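Local coordinates for putative uncharacterized protein (Bacteroides vulgatus, PDB 4F7A), which probably binds mucin O-glycans as a SusD/RagB-family nutrient-binding lipoprotein of the outer membrane, at residues G59-F68 and G259-I267; P309-F317 and Y389-G397. All coordinates share one frame; numbering follows the deposited sequence.

Contact 1: residues G59-F68 and G259-I267; sequences GYFHDFASKF and GETYMGATI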
loop_
_atom_site.group_PDB
_atom_site.type_symbol
_atom_site.label_atom_id
_atom_site.label_comp_id
_atom_site.label_asym_id
_atom_site.label_seq_id
_atom_site.Cartn_x
_atom_site.Cartn_y
_atom_site.Cartn_z
ATOM N N GLY A 59 -5.597 -0.985 -9.520
ATOM C CA GLY A 59 -5.430 -0.774 -10.947
ATOM C C GLY A 59 -4.084 -1.181 -11.514
ATOM O O GLY A 59 -3.898 -1.118 -12.734
ATOM N N TYR A 60 -3.158 -1.633 -10.662
ATOM C CA TYR A 60 -1.810 -1.977 -11.114
ATOM C C TYR A 60 -1.760 -3.268 -11.931
ATOM O O TYR A 60 -1.092 -3.328 -12.970
ATOM C CB TYR A 60 -0.840 -2.204 -9.948
ATOM C CG TYR A 60 -0.386 -1.004 -9.169
ATOM C CD1 TYR A 60 -0.505 0.304 -9.661
ATOM C CD2 TYR A 60 0.211 -1.181 -7.935
ATOM C CE1 TYR A 60 -0.041 1.396 -8.906
ATOM C CE2 TYR A 60 0.655 -0.107 -7.182
ATOM C CZ TYR A 60 0.527 1.178 -7.668
ATOM O OH TYR A 60 1.028 2.196 -6.893
ATOM N N PHE A 61 -2.394 -4.313 -11.408
ATOM C CA PHE A 61 -2.187 -5.686 -11.903
ATOM C C PHE A 61 -3.482 -6.431 -12.156
ATOM O O PHE A 61 -4.545 -6.091 -11.626
ATOM C CB PHE A 61 -1.321 -6.512 -10.935
ATOM C CG PHE A 61 0.075 -5.988 -10.764
ATOM C CD1 PHE A 61 0.987 -6.055 -11.812
ATOM C CD2 PHE A 61 0.491 -5.448 -9.550
ATOM C CE1 PHE A 61 2.277 -5.565 -11.664
ATOM C CE2 PHE A 61 1.805 -4.957 -9.397
ATOM C CZ PHE A 61 2.680 -5.012 -10.474
ATOM N N HIS A 62 -3.390 -7.463 -12.990
ATOM C CA HIS A 62 -4.524 -8.364 -13.222
ATOM C C HIS A 62 -3.996 -9.721 -13.638
ATOM O O HIS A 62 -2.932 -9.827 -14.243
ATOM C CB HIS A 62 -5.475 -7.794 -14.281
ATOM C CG HIS A 62 -6.887 -8.274 -14.149
ATOM N ND1 HIS A 62 -7.256 -9.570 -14.437
ATOM C CD2 HIS A 62 -8.017 -7.637 -13.757
ATOM C CE1 HIS A 62 -8.558 -9.711 -14.234
ATOM N NE2 HIS A 62 -9.043 -8.552 -13.817
ATOM N N ASP A 63 -4.703 -10.767 -13.233
ATOM C CA ASP A 63 -4.406 -12.115 -13.655
ATOM C C ASP A 63 -4.896 -12.315 -15.090
ATOM O O ASP A 63 -5.634 -11.482 -15.605
ATOM C CB ASP A 63 -5.050 -13.096 -12.661
ATOM C CG ASP A 63 -4.267 -14.398 -12.529
ATOM O OD1 ASP A 63 -4.046 -15.037 -13.569
ATOM O OD2 ASP A 63 -3.873 -14.773 -11.400
ATOM N N PHE A 64 -4.464 -13.387 -15.752
ATOM C CA PHE A 64 -4.980 -13.723 -17.086
ATOM C C PHE A 64 -6.015 -14.850 -17.036
ATOM O O PHE A 64 -6.702 -15.111 -18.037
ATOM C CB PHE A 64 -3.842 -14.141 -18.038
ATOM C CG PHE A 64 -3.338 -15.541 -17.801
ATOM C CD1 PHE A 64 -2.558 -15.840 -16.705
ATOM C CD2 PHE A 64 -3.668 -16.570 -18.676
ATOM C CE1 PHE A 64 -2.111 -17.148 -16.475
ATOM C CE2 PHE A 64 -3.218 -17.877 -18.455
ATOM C CZ PHE A 64 -2.446 -18.159 -17.347
ATOM N N ALA A 65 -6.116 -15.527 -15.897
ATOM C CA ALA A 65 -6.858 -16.781 -15.849
ATOM C C ALA A 65 -8.338 -16.499 -15.813
ATOM O O ALA A 65 -8.856 -15.983 -14.803
ATOM C CB ALA A 65 -6.430 -17.654 -14.640
ATOM N N SER A 66 -9.031 -16.862 -16.897
ATOM C CA SER A 66 -10.505 -16.680 -16.958
ATOM C C SER A 66 -11.263 -17.435 -15.861
ATOM O O SER A 66 -12.362 -17.023 -15.452
ATOM C CB SER A 66 -11.054 -17.034 -18.342
ATOM O OG SER A 66 -10.764 -15.972 -19.239
ATOM N N LYS A 67 -10.670 -18.505 -15.334
ATOM C CA LYS A 67 -11.268 -19.196 -14.174
ATOM C C LYS A 67 -11.484 -18.271 -12.952
ATOM O O LYS A 67 -12.370 -18.520 -12.144
ATOM C CB LYS A 67 -10.478 -20.459 -13.801
ATOM C CG LYS A 67 -9.098 -20.258 -13.277
ATOM C CD LYS A 67 -8.511 -21.557 -12.677
ATOM C CE LYS A 67 -7.046 -21.321 -12.314
ATOM N NZ LYS A 67 -6.357 -22.493 -11.694
ATOM N N PHE A 68 -10.697 -17.190 -12.857
ATOM C CA PHE A 68 -10.856 -16.191 -11.797
ATOM C C PHE A 68 -11.786 -15.032 -12.140
ATOM O O PHE A 68 -12.082 -14.211 -11.262
ATOM C CB PHE A 68 -9.485 -15.601 -11.416
ATOM C CG PHE A 68 -8.511 -16.617 -10.828
ATOM C CD1 PHE A 68 -8.949 -17.816 -10.251
ATOM C CD2 PHE A 68 -7.149 -16.350 -10.825
ATOM C CE1 PHE A 68 -8.035 -18.720 -9.698
ATOM C CE2 PHE A 68 -6.240 -17.248 -10.265
ATOM C CZ PHE A 68 -6.676 -18.424 -9.698
ATOM N N GLY A 259 3.242 -16.715 -14.327
ATOM C CA GLY A 259 2.601 -16.103 -15.466
ATOM C C GLY A 259 1.327 -15.337 -15.151
ATOM O O GLY A 259 0.488 -15.191 -16.022
ATOM N N GLU A 260 1.195 -14.796 -13.940
ATOM C CA GLU A 260 -0.099 -14.255 -13.468
ATOM C C GLU A 260 -0.133 -12.767 -13.106
ATOM O O GLU A 260 -1.107 -12.310 -12.522
ATOM C CB GLU A 260 -0.607 -15.104 -12.281
ATOM C CG GLU A 260 -1.097 -16.481 -12.714
ATOM C CD GLU A 260 -1.670 -17.302 -11.580
ATOM O OE1 GLU A 260 -2.695 -16.901 -10.996
ATOM O OE2 GLU A 260 -1.109 -18.370 -11.282
ATOM N N THR A 261 0.895 -12.000 -13.484
ATOM C CA THR A 261 0.962 -10.570 -13.156
ATOM C C THR A 261 0.996 -9.691 -14.406
ATOM O O THR A 261 2.063 -9.344 -14.901
ATOM C CB THR A 261 2.207 -10.291 -12.294
ATOM O OG1 THR A 261 3.361 -10.782 -12.980
ATOM C CG2 THR A 261 2.077 -10.977 -10.923
ATOM N N TYR A 262 -0.185 -9.360 -14.922
ATOM C CA TYR A 262 -0.319 -8.507 -16.093
ATOM C C TYR A 262 -0.583 -7.075 -15.681
ATOM O O TYR A 262 -1.078 -6.805 -14.582
ATOM C CB TYR A 262 -1.464 -8.992 -17.016
ATOM C CG TYR A 262 -1.108 -10.228 -17.782
ATOM C CD1 TYR A 262 -1.059 -11.478 -17.149
ATOM C CD2 TYR A 262 -0.756 -10.157 -19.127
ATOM C CE1 TYR A 262 -0.731 -12.617 -17.851
ATOM C CE2 TYR A 262 -0.405 -11.300 -19.826
ATOM C CZ TYR A 262 -0.385 -12.523 -19.182
ATOM O OH TYR A 262 -0.030 -13.677 -19.880
HETATM N N MSE A 263 -0.247 -6.176 -16.590
HETATM C CA MSE A 263 -0.532 -4.757 -16.495
HETATM C C MSE A 263 -2.038 -4.476 -16.442
HETATM O O MSE A 263 -2.802 -5.076 -17.182
HETATM C CB MSE A 263 0.041 -4.083 -17.745
HETATM C CG MSE A 263 0.128 -2.580 -17.670
HETATM SE SE MSE A 263 0.842 -1.894 -19.315
HETATM C CE MSE A 263 1.569 -0.223 -18.650
ATOM N N GLY A 264 -2.469 -3.561 -15.571
ATOM C CA GLY A 264 -3.883 -3.168 -15.534
ATOM C C GLY A 264 -4.200 -2.070 -16.542
ATOM O O GLY A 264 -3.325 -1.277 -16.919
ATOM N N ALA A 265 -5.443 -2.029 -17.011
ATOM C CA ALA A 265 -5.880 -1.005 -17.982
ATOM C C ALA A 265 -5.644 0.455 -17.556
ATOM O O ALA A 265 -5.284 1.290 -18.394
ATOM C CB ALA A 265 -7.378 -1.203 -18.355
ATOM N N THR A 266 -5.822 0.784 -16.285
ATOM C CA THR A 266 -5.659 2.172 -15.853
ATOM C C THR A 266 -4.209 2.600 -15.906
ATOM O O THR A 266 -3.933 3.670 -16.376
ATOM C CB THR A 266 -6.248 2.488 -14.437
ATOM O OG1 THR A 266 -7.623 2.053 -14.362
ATOM C CG2 THR A 266 -6.208 3.984 -14.178
ATOM N N ILE A 267 -3.289 1.753 -15.450
ATOM C CA ILE A 267 -1.874 2.104 -15.486
ATOM C C ILE A 267 -1.369 2.136 -16.943
ATOM O O ILE A 267 -0.543 2.989 -17.277
ATOM C CB ILE A 267 -1.030 1.245 -14.504
ATOM C CG1 ILE A 267 0.338 1.918 -14.259
ATOM C CG2 ILE A 267 -0.851 -0.216 -14.984
ATOM C CD1 ILE A 267 1.075 1.394 -12.985
HETATM O O HOH W 1 -6.364 -0.871 -14.108
#

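Contact 2: residues P309-F317 and Y389-G397; sequences PNYYQSYSF and YINYAAGPG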
loop_
_atom_site.group_PDB
_atom_site.type_symbol
_atom_site.label_atom_id
_atom_site.label_comp_id
_atom_site.label_asym_id
_atom_site.label_seq_id
_atom_site.Cartn_x
_atom_site.Cartn_y
_atom_site.Cartn_z
ATOM N N PRO A 309 -11.704 -19.183 -22.985
ATOM C CA PRO A 309 -10.329 -18.764 -23.316
ATOM C C PRO A 309 -9.810 -17.697 -22.342
ATOM O O PRO A 309 -10.602 -16.960 -21.739
ATOM C CB PRO A 309 -10.472 -18.165 -24.721
ATOM C CG PRO A 309 -11.773 -18.752 -25.260
ATOM C CD PRO A 309 -12.658 -18.839 -24.056
ATOM N N ASN A 310 -8.493 -17.639 -22.185
ATOM C CA ASN A 310 -7.856 -16.642 -21.355
ATOM C C ASN A 310 -7.568 -15.434 -22.243
ATOM O O ASN A 310 -6.467 -15.269 -22.785
ATOM C CB ASN A 310 -6.593 -17.218 -20.738
ATOM C CG ASN A 310 -6.884 -18.418 -19.852
ATOM O OD1 ASN A 310 -7.765 -18.372 -18.989
ATOM N ND2 ASN A 310 -6.175 -19.503 -20.085
ATOM N N TYR A 311 -8.576 -14.582 -22.367
ATOM C CA TYR A 311 -8.596 -13.568 -23.410
ATOM C C TYR A 311 -7.426 -12.591 -23.361
ATOM O O TYR A 311 -7.014 -12.087 -24.387
ATOM C CB TYR A 311 -9.898 -12.758 -23.345
ATOM C CG TYR A 311 -11.182 -13.572 -23.460
ATOM C CD1 TYR A 311 -11.496 -14.237 -24.631
ATOM C CD2 TYR A 311 -12.090 -13.643 -22.416
ATOM C CE1 TYR A 311 -12.678 -14.978 -24.761
ATOM C CE2 TYR A 311 -13.284 -14.397 -22.537
ATOM C CZ TYR A 311 -13.562 -15.042 -23.720
ATOM O OH TYR A 311 -14.719 -15.774 -23.852
ATOM N N TYR A 312 -6.910 -12.322 -22.177
ATOM C CA TYR A 312 -5.930 -11.255 -21.974
ATOM C C TYR A 312 -4.494 -11.761 -21.830
ATOM O O TYR A 312 -3.617 -11.044 -21.438
ATOM C CB TYR A 312 -6.351 -10.399 -20.767
ATOM C CG TYR A 312 -7.642 -9.692 -21.067
ATOM C CD1 TYR A 312 -7.675 -8.647 -21.975
ATOM C CD2 TYR A 312 -8.848 -10.125 -20.518
ATOM C CE1 TYR A 312 -8.868 -8.019 -22.315
ATOM C CE2 TYR A 312 -10.064 -9.502 -20.855
ATOM C CZ TYR A 312 -10.051 -8.442 -21.747
ATOM O OH TYR A 312 -11.213 -7.855 -22.123
ATOM N N GLN A 313 -4.275 -13.027 -22.156
ATOM C CA GLN A 313 -2.983 -13.673 -21.961
ATOM C C GLN A 313 -1.820 -13.074 -22.776
ATOM O O GLN A 313 -0.652 -13.279 -22.428
ATOM C CB GLN A 313 -3.203 -15.161 -22.266
ATOM C CG GLN A 313 -2.064 -16.010 -22.615
ATOM C CD GLN A 313 -2.606 -17.358 -23.046
ATOM O OE1 GLN A 313 -2.672 -17.668 -24.240
ATOM N NE2 GLN A 313 -3.107 -18.109 -22.085
ATOM N N SER A 314 -2.123 -12.337 -23.841
ATOM C CA SER A 314 -1.086 -11.660 -24.635
ATOM C C SER A 314 -0.981 -10.150 -24.404
ATOM O O SER A 314 -0.270 -9.449 -25.134
ATOM C CB SER A 314 -1.292 -11.979 -26.115
ATOM O OG SER A 314 -1.179 -13.383 -26.276
ATOM N N TYR A 315 -1.661 -9.659 -23.369
ATOM C CA TYR A 315 -1.483 -8.265 -22.906
ATOM C C TYR A 315 -0.131 -8.071 -22.212
ATOM O O TYR A 315 0.658 -9.022 -22.055
ATOM C CB TYR A 315 -2.669 -7.835 -22.019
ATOM C CG TYR A 315 -3.862 -7.301 -22.800
ATOM C CD1 TYR A 315 -4.224 -7.823 -24.049
ATOM C CD2 TYR A 315 -4.640 -6.276 -22.286
ATOM C CE1 TYR A 315 -5.330 -7.326 -24.758
ATOM C CE2 TYR A 315 -5.733 -5.801 -22.957
ATOM C CZ TYR A 315 -6.073 -6.293 -24.201
ATOM O OH TYR A 315 -7.166 -5.763 -24.860
ATOM N N SER A 316 0.171 -6.833 -21.836
ATOM C CA SER A 316 1.476 -6.518 -21.260
ATOM C C SER A 316 1.683 -7.195 -19.901
ATOM O O SER A 316 0.793 -7.198 -19.059
ATOM C CB SER A 316 1.667 -5.018 -21.103
ATOM O OG SER A 316 1.840 -4.391 -22.358
ATOM N N PHE A 317 2.882 -7.751 -19.724
ATOM C CA PHE A 317 3.256 -8.448 -18.521
ATOM C C PHE A 317 4.209 -7.569 -17.749
ATOM O O PHE A 317 4.839 -6.692 -18.326
ATOM C CB PHE A 317 3.952 -9.778 -18.884
ATOM C CG PHE A 317 3.931 -10.790 -17.771
ATOM C CD1 PHE A 317 2.755 -11.398 -17.421
ATOM C CD2 PHE A 317 5.089 -11.130 -17.081
ATOM C CE1 PHE A 317 2.704 -12.333 -16.389
ATOM C CE2 PHE A 317 5.045 -12.080 -16.056
ATOM C CZ PHE A 317 3.851 -12.675 -15.712
ATOM N N TYR A 389 -8.912 3.090 -23.317
ATOM C CA TYR A 389 -8.775 1.634 -23.344
ATOM C C TYR A 389 -9.547 1.122 -24.560
ATOM O O TYR A 389 -10.730 1.457 -24.748
ATOM C CB TYR A 389 -9.278 0.965 -22.071
ATOM C CG TYR A 389 -9.246 -0.520 -22.252
ATOM C CD1 TYR A 389 -8.037 -1.205 -22.241
ATOM C CD2 TYR A 389 -10.394 -1.218 -22.581
ATOM C CE1 TYR A 389 -7.988 -2.548 -22.491
ATOM C CE2 TYR A 389 -10.358 -2.574 -22.853
ATOM C CZ TYR A 389 -9.150 -3.237 -22.794
ATOM O OH TYR A 389 -9.089 -4.575 -23.062
ATOM N N ILE A 390 -8.864 0.327 -25.394
ATOM C CA ILE A 390 -9.457 -0.317 -26.554
ATOM C C ILE A 390 -9.332 -1.823 -26.349
ATOM O O ILE A 390 -8.232 -2.333 -26.079
ATOM C CB ILE A 390 -8.743 0.053 -27.851
ATOM C CG1 ILE A 390 -8.658 1.571 -28.032
ATOM C CG2 ILE A 390 -9.470 -0.626 -29.067
ATOM C CD1 ILE A 390 -9.992 2.242 -28.116
ATOM N N ASN A 391 -10.444 -2.545 -26.473
ATOM C CA ASN A 391 -10.429 -3.972 -26.209
ATOM C C ASN A 391 -9.958 -4.780 -27.453
ATOM O O ASN A 391 -10.764 -5.230 -28.273
ATOM C CB ASN A 391 -11.802 -4.437 -25.724
ATOM C CG ASN A 391 -11.741 -5.791 -25.063
ATOM O OD1 ASN A 391 -11.138 -5.931 -24.022
ATOM N ND2 ASN A 391 -12.367 -6.783 -25.665
ATOM N N TYR A 392 -8.645 -4.956 -27.579
ATOM C CA TYR A 392 -8.073 -5.679 -28.721
ATOM C C TYR A 392 -8.228 -7.182 -28.563
ATOM O O TYR A 392 -8.195 -7.924 -29.551
ATOM C CB TYR A 392 -6.613 -5.286 -28.933
ATOM C CG TYR A 392 -6.456 -3.862 -29.434
ATOM C CD1 TYR A 392 -7.027 -3.462 -30.637
ATOM C CD2 TYR A 392 -5.769 -2.916 -28.696
ATOM C CE1 TYR A 392 -6.890 -2.160 -31.115
ATOM C CE2 TYR A 392 -5.633 -1.612 -29.156
ATOM C CZ TYR A 392 -6.194 -1.244 -30.355
ATOM O OH TYR A 392 -6.041 0.033 -30.797
ATOM N N ALA A 393 -8.444 -7.632 -27.336
ATOM C CA ALA A 393 -8.632 -9.053 -27.049
ATOM C C ALA A 393 -9.937 -9.591 -27.625
ATOM O O ALA A 393 -10.876 -8.836 -27.862
ATOM C CB ALA A 393 -8.625 -9.280 -25.523
ATOM N N ALA A 394 -10.010 -10.911 -27.800
ATOM C CA ALA A 394 -11.281 -11.571 -28.036
ATOM C C ALA A 394 -12.090 -11.524 -26.727
ATOM O O ALA A 394 -11.567 -11.122 -25.688
ATOM C CB ALA A 394 -11.066 -13.045 -28.500
ATOM N N GLY A 395 -13.362 -11.897 -26.799
ATOM C CA GLY A 395 -14.224 -11.929 -25.624
ATOM C C GLY A 395 -15.159 -10.729 -25.483
ATOM O O GLY A 395 -15.253 -9.883 -26.400
ATOM N N PRO A 396 -15.854 -10.638 -24.331
ATOM C CA PRO A 396 -16.935 -9.663 -24.113
ATOM C C PRO A 396 -16.492 -8.303 -23.582
ATOM O O PRO A 396 -17.340 -7.511 -23.203
ATOM C CB PRO A 396 -17.804 -10.361 -23.058
ATOM C CG PRO A 396 -16.771 -11.124 -22.214
ATOM C CD PRO A 396 -15.680 -11.533 -23.170
ATOM N N GLY A 397 -15.184 -8.028 -23.542
ATOM C CA GLY A 397 -14.696 -6.740 -23.090
ATOM C C GLY A 397 -15.149 -5.576 -23.967
ATOM O O GLY A 397 -15.418 -5.767 -25.162
HETATM O O HOH W 2 -7.937 -12.718 -26.911
HETATM O O HOH W 3 -12.674 -9.212 -24.077
#

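Contact 1: residues G59-F68 and G259-I267
His62 and Tyr262 form the hydrogen-bonded pair of a very short antiparallel ladder, a worked case of two distant loops joined by a minimal pair of strands. Tyr262 N meets His62 O at 2.9 Å, and His62 N donates back to Tyr262 O. Further along, Gly264 N bonds Tyr60 O, and a water links Gly59 O to Thr266 N.

The side chain of Tyr262 leaves the ladder with its CB 3.2 Å from His62 O, and CG still lies near that oxygen. CG stands anti to the carbonyl carbon (chi1 -74°), which carries the ring to Phe64: CD1 and CZ approach Phe64 CB at 4.0 Å, and CE1 between them at 3.5 Å. The two ring planes are 47° apart. CD2 packs by Ser316 O, Phe317 meets the ring edge-to-face, and the OH at the tip bonds Gln313 O. Phe64 in turn brings CD1 to within 3.2 Å of Gly259 O.

Beside this, Asp63 OD2 and Glu260 OE1 lie 2.5 Å apart, so one of the two acids probably carries a proton. Asp63 OD1 accepts from Ala65 N, two residues on, at 3.2 Å, closing an Asx turn. Replacing Asp63 by an alanine would probably leave Glu260 without its acid partner and Ala65 N without the acceptor that shapes the turn.

Strand 61-62 follows helix 54-57; strand 262-263 lies between helix 251-257, which ends in a Schellman motif at Gly259, and helix 265-273, N-capped by Gly264. Tyr60 and Ile267 pack together against helix 416-431.

Contact 2: residues P309-F317 and Y389-G397
Asn391 OD1 takes hydrogen bonds from two tyrosines, and the rest of this loop-to-loop contact illustrates how side chains can join segments that lack regular secondary structure. Tyr312 OH reaches OD1 at 2.7 Å, in the amide carbonyl plane and on a lone pair, with ring and amide planes 65° apart. Tyr389 OH, from the same loop as Asn391, donates to OD1 at 2.6 Å, tilted from that plane. Tyr389 OH itself receives a bond from Tyr315 OH at 2.9 Å, and Tyr315 OH accepts weak bonds from the backbone N atoms of Tyr392 and Ala393.

Carbon contacts fill in around these hydroxyls. Ala393 CB presses on Tyr312 CE1 at 3.5 Å and also meets Tyr315 CE1. Farther out, Gly395 CA makes a CH-pi contact, 3.6 Å from the centroid of the Tyr311 ring and over its face, while Pro309 O lies over the opposite face; Pro396 CD touches Tyr311 CE2.

The next shell sets these groups in place. Overlapping type I turns, Asn310 to Gln313 and Tyr312 to Tyr315, present the three tyrosines of 309-317, and Tyr312 CD1 sits over the Tyr315 ring. Opposite, Asn391 centres an inverse gamma turn, its N bonded to Asp399; with chi1 at -163° its amide swings away from that N, bringing OD1 to the two phenols. One water joins Tyr312 OH, Asn391 ND2, Ala394 O and Gly397 N; a second ties Tyr311 O to Ala394 N.

The chemistry is therefore uncharged: Tyr312 OH directly, and Tyr315 OH by way of Tyr389 OH, converge on Asn391 OD1, and one water joins them at Tyr312. This convergence probably sets how the three phenols lie, whereas the Tyr311 ring is held by packing.

In the fold
The two contacts lie on the same side of the chain's centre, with their own centres about 10 Å apart; contact 1 is about 17 Å from the chain centre and contact 2 about 27 Å, so they form successive layers toward the periphery. Along the sequence they come in series, contact 1 closing before contact 2 opens. Segment 309-317 of contact 2 also touches contact 1: Ser316 shares backbone bonding with Met263 in strand 262-263, and Pro309 O accepts from Ser66 OG. In this chain, whose regular structure is mostly helix, the outer loop holding 389-397 is tied through 309-317 to strands 61-62 and 262-263, and so to helices 251-257 and 265-273, joining peripheral loops to the helical body.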